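Local structure of RNA-dependent RNA Polymerase (Bombyx mori cytoplasmic polyhedrosis virus, 6TZ0) at residues 55-60 with 221-226; 65-69 with 225-229. The protein catalyses RNA-templated RNA synthesis, making the viral plus strands in fully conservative transcription and probably the complementary minus strands during genome replication. All coordinates share one frame; numbering follows the deposited sequence.

In the fold
Contacts 1 and 2 set the two strands of one antiparallel hairpin, 54-58 and 64-68, against the beginning of helix 224-237, and their centres lie about 6 Å apart. Val225 touches both strands, while Glu226 does its work in contact 1. The strands are probably joined by backbone hydrogen bonds, Gly57 O to Leu65 N at 2.6 Å and Tyr55 N to Ala67 O at 3.1 Å. Packing crosses over as well: Tyr55 CB from contact 1 meets Ile228 CD1 from contact 2 at 3.6 Å. Contact 1 combines hydrogen bonds with some apolar packing; contact 2 has no hydrogen bond across it. Both lie away from the polymerase's nucleotide-binding and magnesium sites.

Contact 1 (55-60 with 221-226); sequences YSGEDS and ILTHVE
Glu226 OE1 is held between Ser60 and the backbone of its own segment. Ser60 OG lies 2.7 Å from Glu226 OE1 and 2.8 Å from Ile221 O, two acceptors competing for one hydroxyl proton, while Thr223 N donates to Glu226 OE1 from above the carboxylate plane, 39° out of it. The other oxygen, Glu226 OE2, takes a weak, bent bond from Ser60 N and forms a hydrogen bond with Tyr314 OH, so that this buried carboxylate is gripped at both oxygens. Serine suits the spot because its short hydroxyl side chain, beside the backbone N, lies within bonding distance of both Glu226 OE1 and Ile221 O. With OG1 set between the backbone N and the carbonyl carbon (chi1 63°), the Thr223 hydroxyl donates in the carbonyl plane to Glu58 O at 2.8 Å, and Thr223 CG2 rests 3.4 Å from Asp59 O. Toward the start of the strand the contact turns apolar: Val225 CG2 touches the edge of the Tyr55 ring, 3.6 Å from CD2, and His224 CB approaches Tyr55 CE2 obliquely. Gly57, lacking a side chain, lets the same Val225 methyl come within 3.6 Å of Gly57 N. Thr223 OG1 also accepts a weak bond from Glu226 N, the reciprocal of the Thr223 N to Glu226 OE1 bond; together they form the capping box that starts helix 224-237.

Contact 2 (65-69 with 225-229); sequences LQATV and VESIV
Ala67 CB packs between two turns of the helix, 3.7 Å from Val225 CG1 on one and 3.7 Å from Ile228 CG2 on the next. Val229 CG2 adds a longer touch, 4.1 Å from Ala67 CB. A single methyl suits this buried place, since it meets branched side chains on three helix residues while the strand stays near the helix backbone. Leu65, two residues back and on the same face of the strand, extends the packing: its CD1 methyl reaches Val225 CG1 at 3.6 Å, the side chains meeting at a slant. Val225 CG1 stands anti to the backbone N (chi1 -161°), which turns it to this strand and leaves the other methyl for strand 54-58. One arm of a two-stranded antiparallel hairpin thus packs across the first turns of helix 224-237; the axes of the short segments 65-68 and 225-229 approach to 7.8 Å and are inclined by 44°. No hydrogen bond joins the segments here. The opposite face of the strand is the looser, more polar one. Gln66 and Thr68 direct their side chains away from the helix; the amide chain of Gln66 is exposed, as fits a polar residue, and Thr68 OG1 bonds to Asp54 OD1 on the hairpin's other arm. Toward the strand's end the packing thins: Ile228 CG2 still lies against Thr68 O, which bonds to Asn232 ND2 farther along the helix, but Val69 CG2 comes only within 4.3 Å of Ile228 CG2, and Tyr170 of helix 166-175 touches both Val69 and Ile228.

Contact 1 (55-60 with 221-226)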
loop_
_atom_site.group_PDB
_atom_site.type_symbol
_atom_site.label_atom_id
_atom_site.label_comp_id
_atom_site.label_asym_id
_atom_site.label_seq_id
_atom_site.Cartn_x
_atom_site.Cartn_y
_atom_site.Cartn_z
ATOM N N TYR A 55 40.652 -21.533 -14.947
ATOM C CA TYR A 55 40.197 -22.332 -13.825
ATOM C C TYR A 55 39.321 -23.459 -14.343
ATOM O O TYR A 55 38.698 -23.345 -15.401
ATOM C CB TYR A 55 39.438 -21.467 -12.825
ATOM C CG TYR A 55 39.198 -22.107 -11.488
ATOM C CD1 TYR A 55 40.204 -22.163 -10.540
ATOM C CD2 TYR A 55 37.968 -22.646 -11.169
ATOM C CE1 TYR A 55 39.991 -22.743 -9.309
ATOM C CE2 TYR A 55 37.742 -23.234 -9.945
ATOM C CZ TYR A 55 38.756 -23.279 -9.020
ATOM O OH TYR A 55 38.539 -23.856 -7.795
ATOM N N SER A 56 39.285 -24.552 -13.591
ATOM C CA SER A 56 38.570 -25.745 -14.007
ATOM C C SER A 56 37.884 -26.369 -12.802
ATOM O O SER A 56 38.346 -26.235 -11.667
ATOM C CB SER A 56 39.513 -26.755 -14.668
ATOM O OG SER A 56 38.819 -27.924 -15.054
ATOM N N GLY A 57 36.772 -27.044 -13.059
ATOM C CA GLY A 57 36.020 -27.677 -11.999
ATOM C C GLY A 57 34.652 -28.092 -12.498
ATOM O O GLY A 57 34.395 -28.124 -13.703
ATOM N N GLU A 58 33.779 -28.394 -11.547
ATOM C CA GLU A 58 32.466 -28.944 -11.838
ATOM C C GLU A 58 31.393 -27.864 -11.814
ATOM O O GLU A 58 31.565 -26.794 -11.229
ATOM C CB GLU A 58 32.114 -30.039 -10.833
ATOM C CG GLU A 58 32.975 -31.274 -10.936
ATOM C CD GLU A 58 32.630 -32.302 -9.883
ATOM O OE1 GLU A 58 31.808 -31.991 -8.998
ATOM O OE2 GLU A 58 33.178 -33.421 -9.935
ATOM N N ASP A 59 30.269 -28.166 -12.455
ATOM C CA ASP A 59 29.115 -27.277 -12.450
ATOM C C ASP A 59 28.196 -27.654 -11.286
ATOM O O ASP A 59 28.599 -28.370 -10.366
ATOM C CB ASP A 59 28.417 -27.297 -13.819
ATOM C CG ASP A 59 27.887 -28.668 -14.217
ATOM O OD1 ASP A 59 28.122 -29.669 -13.511
ATOM O OD2 ASP A 59 27.222 -28.749 -15.267
ATOM N N SER A 60 26.953 -27.170 -11.307
ATOM C CA SER A 60 25.999 -27.500 -10.257
ATOM C C SER A 60 25.542 -28.951 -10.306
ATOM O O SER A 60 24.997 -29.445 -9.317
ATOM C CB SER A 60 24.781 -26.587 -10.346
ATOM O OG SER A 60 25.138 -25.245 -10.095
ATOM N N ILE A 221 24.634 -23.421 -4.401
ATOM C CA ILE A 221 23.990 -23.145 -5.679
ATOM C C ILE A 221 25.030 -22.934 -6.771
ATOM O O ILE A 221 24.934 -23.504 -7.863
ATOM C CB ILE A 221 23.057 -21.933 -5.529
ATOM C CG1 ILE A 221 21.930 -22.274 -4.556
ATOM C CG2 ILE A 221 22.510 -21.489 -6.870
ATOM C CD1 ILE A 221 21.154 -21.091 -4.095
ATOM N N LEU A 222 26.043 -22.126 -6.496
ATOM C CA LEU A 222 27.117 -21.882 -7.443
ATOM C C LEU A 222 28.384 -22.584 -6.991
ATOM O O LEU A 222 28.691 -22.625 -5.798
ATOM C CB LEU A 222 27.394 -20.390 -7.601
ATOM C CG LEU A 222 26.331 -19.530 -8.269
ATOM C CD1 LEU A 222 26.769 -18.087 -8.235
ATOM C CD2 LEU A 222 26.103 -19.976 -9.690
ATOM N N THR A 223 29.110 -23.143 -7.947
ATOM C CA THR A 223 30.453 -23.637 -7.698
ATOM C C THR A 223 31.433 -22.490 -7.935
ATOM O O THR A 223 31.035 -21.338 -8.116
ATOM C CB THR A 223 30.736 -24.856 -8.571
ATOM O OG1 THR A 223 30.699 -24.483 -9.951
ATOM C CG2 THR A 223 29.691 -25.919 -8.327
ATOM N N HIS A 224 32.732 -22.781 -7.933
ATOM C CA HIS A 224 33.706 -21.710 -8.123
ATOM C C HIS A 224 33.797 -21.285 -9.583
ATOM O O HIS A 224 33.927 -20.088 -9.880
ATOM C CB HIS A 224 35.067 -22.142 -7.586
ATOM C CG HIS A 224 35.097 -22.309 -6.101
ATOM N ND1 HIS A 224 35.108 -21.242 -5.232
ATOM C CD2 HIS A 224 35.100 -23.420 -5.328
ATOM C CE1 HIS A 224 35.128 -21.685 -3.989
ATOM N NE2 HIS A 224 35.121 -23.003 -4.019
ATOM N N VAL A 225 33.690 -22.240 -10.505
ATOM C CA VAL A 225 33.724 -21.905 -11.922
ATOM C C VAL A 225 32.441 -21.185 -12.317
ATOM O O VAL A 225 32.446 -20.257 -13.140
ATOM C CB VAL A 225 33.930 -23.182 -12.752
ATOM C CG1 VAL A 225 34.428 -22.835 -14.125
ATOM C CG2 VAL A 225 34.839 -24.150 -12.049
ATOM N N GLU A 226 31.324 -21.588 -11.716
ATOM C CA GLU A 226 30.074 -20.877 -11.928
ATOM C C GLU A 226 30.102 -19.488 -11.309
ATOM O O GLU A 226 29.448 -18.575 -11.820
ATOM C CB GLU A 226 28.919 -21.699 -11.373
ATOM C CG GLU A 226 28.608 -22.932 -12.191
ATOM C CD GLU A 226 27.499 -23.755 -11.591
ATOM O OE1 GLU A 226 27.125 -23.485 -10.437
ATOM O OE2 GLU A 226 26.985 -24.655 -12.281
#

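Contact 2 (65-69 with 225-229)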
loop_
_atom_site.group_PDB
_atom_site.type_symbol
_atom_site.label_atom_id
_atom_site.label_comp_id
_atom_site.label_asym_id
_atom_site.label_seq_id
_atom_site.Cartn_x
_atom_site.Cartn_y
_atom_site.Cartn_z
ATOM N N LEU A 65 33.629 -28.023 -16.213
ATOM C CA LEU A 65 33.460 -26.759 -16.911
ATOM C C LEU A 65 34.719 -25.923 -16.727
ATOM O O LEU A 65 35.424 -26.050 -15.725
ATOM C CB LEU A 65 32.192 -26.039 -16.409
ATOM C CG LEU A 65 31.537 -24.888 -17.184
ATOM C CD1 LEU A 65 32.074 -23.547 -16.820
ATOM C CD2 LEU A 65 31.724 -25.105 -18.679
ATOM N N GLN A 66 35.013 -25.091 -17.726
ATOM C CA GLN A 66 36.220 -24.272 -17.763
ATOM C C GLN A 66 35.846 -22.821 -18.016
ATOM O O GLN A 66 35.127 -22.524 -18.972
ATOM C CB GLN A 66 37.171 -24.751 -18.858
ATOM C CG GLN A 66 37.773 -26.110 -18.598
ATOM C CD GLN A 66 38.582 -26.610 -19.769
ATOM O OE1 GLN A 66 38.615 -25.984 -20.827
ATOM N NE2 GLN A 66 39.246 -27.744 -19.588
ATOM N N ALA A 67 36.344 -21.919 -17.174
ATOM C CA ALA A 67 36.098 -20.497 -17.355
ATOM C C ALA A 67 37.363 -19.711 -17.042
ATOM O O ALA A 67 38.333 -20.240 -16.495
ATOM C CB ALA A 67 34.933 -20.010 -16.493
ATOM N N THR A 68 37.338 -18.429 -17.401
ATOM C CA THR A 68 38.501 -17.555 -17.324
ATOM C C THR A 68 38.083 -16.231 -16.707
ATOM O O THR A 68 37.075 -15.651 -17.120
ATOM C CB THR A 68 39.110 -17.329 -18.716
ATOM O OG1 THR A 68 39.507 -18.586 -19.275
ATOM C CG2 THR A 68 40.323 -16.418 -18.647
ATOM N N VAL A 69 38.845 -15.765 -15.717
ATOM C CA VAL A 69 38.574 -14.480 -15.082
ATOM C C VAL A 69 38.855 -13.366 -16.082
ATOM O O VAL A 69 39.977 -13.228 -16.581
ATOM C CB VAL A 69 39.415 -14.309 -13.811
ATOM C CG1 VAL A 69 39.191 -12.937 -13.220
ATOM C CG2 VAL A 69 39.078 -15.383 -12.795
ATOM N N VAL A 225 33.690 -22.240 -10.505
ATOM C CA VAL A 225 33.724 -21.905 -11.922
ATOM C C VAL A 225 32.441 -21.185 -12.317
ATOM O O VAL A 225 32.446 -20.257 -13.140
ATOM C CB VAL A 225 33.930 -23.182 -12.752
ATOM C CG1 VAL A 225 34.428 -22.835 -14.125
ATOM C CG2 VAL A 225 34.839 -24.150 -12.049
ATOM N N GLU A 226 31.324 -21.588 -11.716
ATOM C CA GLU A 226 30.074 -20.877 -11.928
ATOM C C GLU A 226 30.102 -19.488 -11.309
ATOM O O GLU A 226 29.448 -18.575 -11.820
ATOM C CB GLU A 226 28.919 -21.699 -11.373
ATOM C CG GLU A 226 28.608 -22.932 -12.191
ATOM C CD GLU A 226 27.499 -23.755 -11.591
ATOM O OE1 GLU A 226 27.125 -23.485 -10.437
ATOM O OE2 GLU A 226 26.985 -24.655 -12.281
ATOM N N SER A 227 30.877 -19.295 -10.239
ATOM C CA SER A 227 31.064 -17.951 -9.708
ATOM C C SER A 227 31.883 -17.090 -10.652
ATOM O O SER A 227 31.648 -15.878 -10.737
ATOM C CB SER A 227 31.737 -18.003 -8.343
ATOM O OG SER A 227 33.081 -18.420 -8.444
ATOM N N ILE A 228 32.840 -17.696 -11.364
ATOM C CA ILE A 228 33.561 -16.975 -12.412
ATOM C C ILE A 228 32.600 -16.513 -13.497
ATOM O O ILE A 228 32.637 -15.351 -13.921
ATOM C CB ILE A 228 34.675 -17.851 -13.004
ATOM C CG1 ILE A 228 35.698 -18.196 -11.947
ATOM C CG2 ILE A 228 35.370 -17.150 -14.142
ATOM C CD1 ILE A 228 36.644 -19.206 -12.418
ATOM N N VAL A 229 31.728 -17.418 -13.952
ATOM C CA VAL A 229 30.752 -17.092 -14.997
ATOM C C VAL A 229 29.806 -15.980 -14.536
ATOM O O VAL A 229 29.518 -15.032 -15.286
ATOM C CB VAL A 229 29.979 -18.361 -15.403
ATOM C CG1 VAL A 229 28.904 -18.044 -16.427
ATOM C CG2 VAL A 229 30.926 -19.406 -15.942
#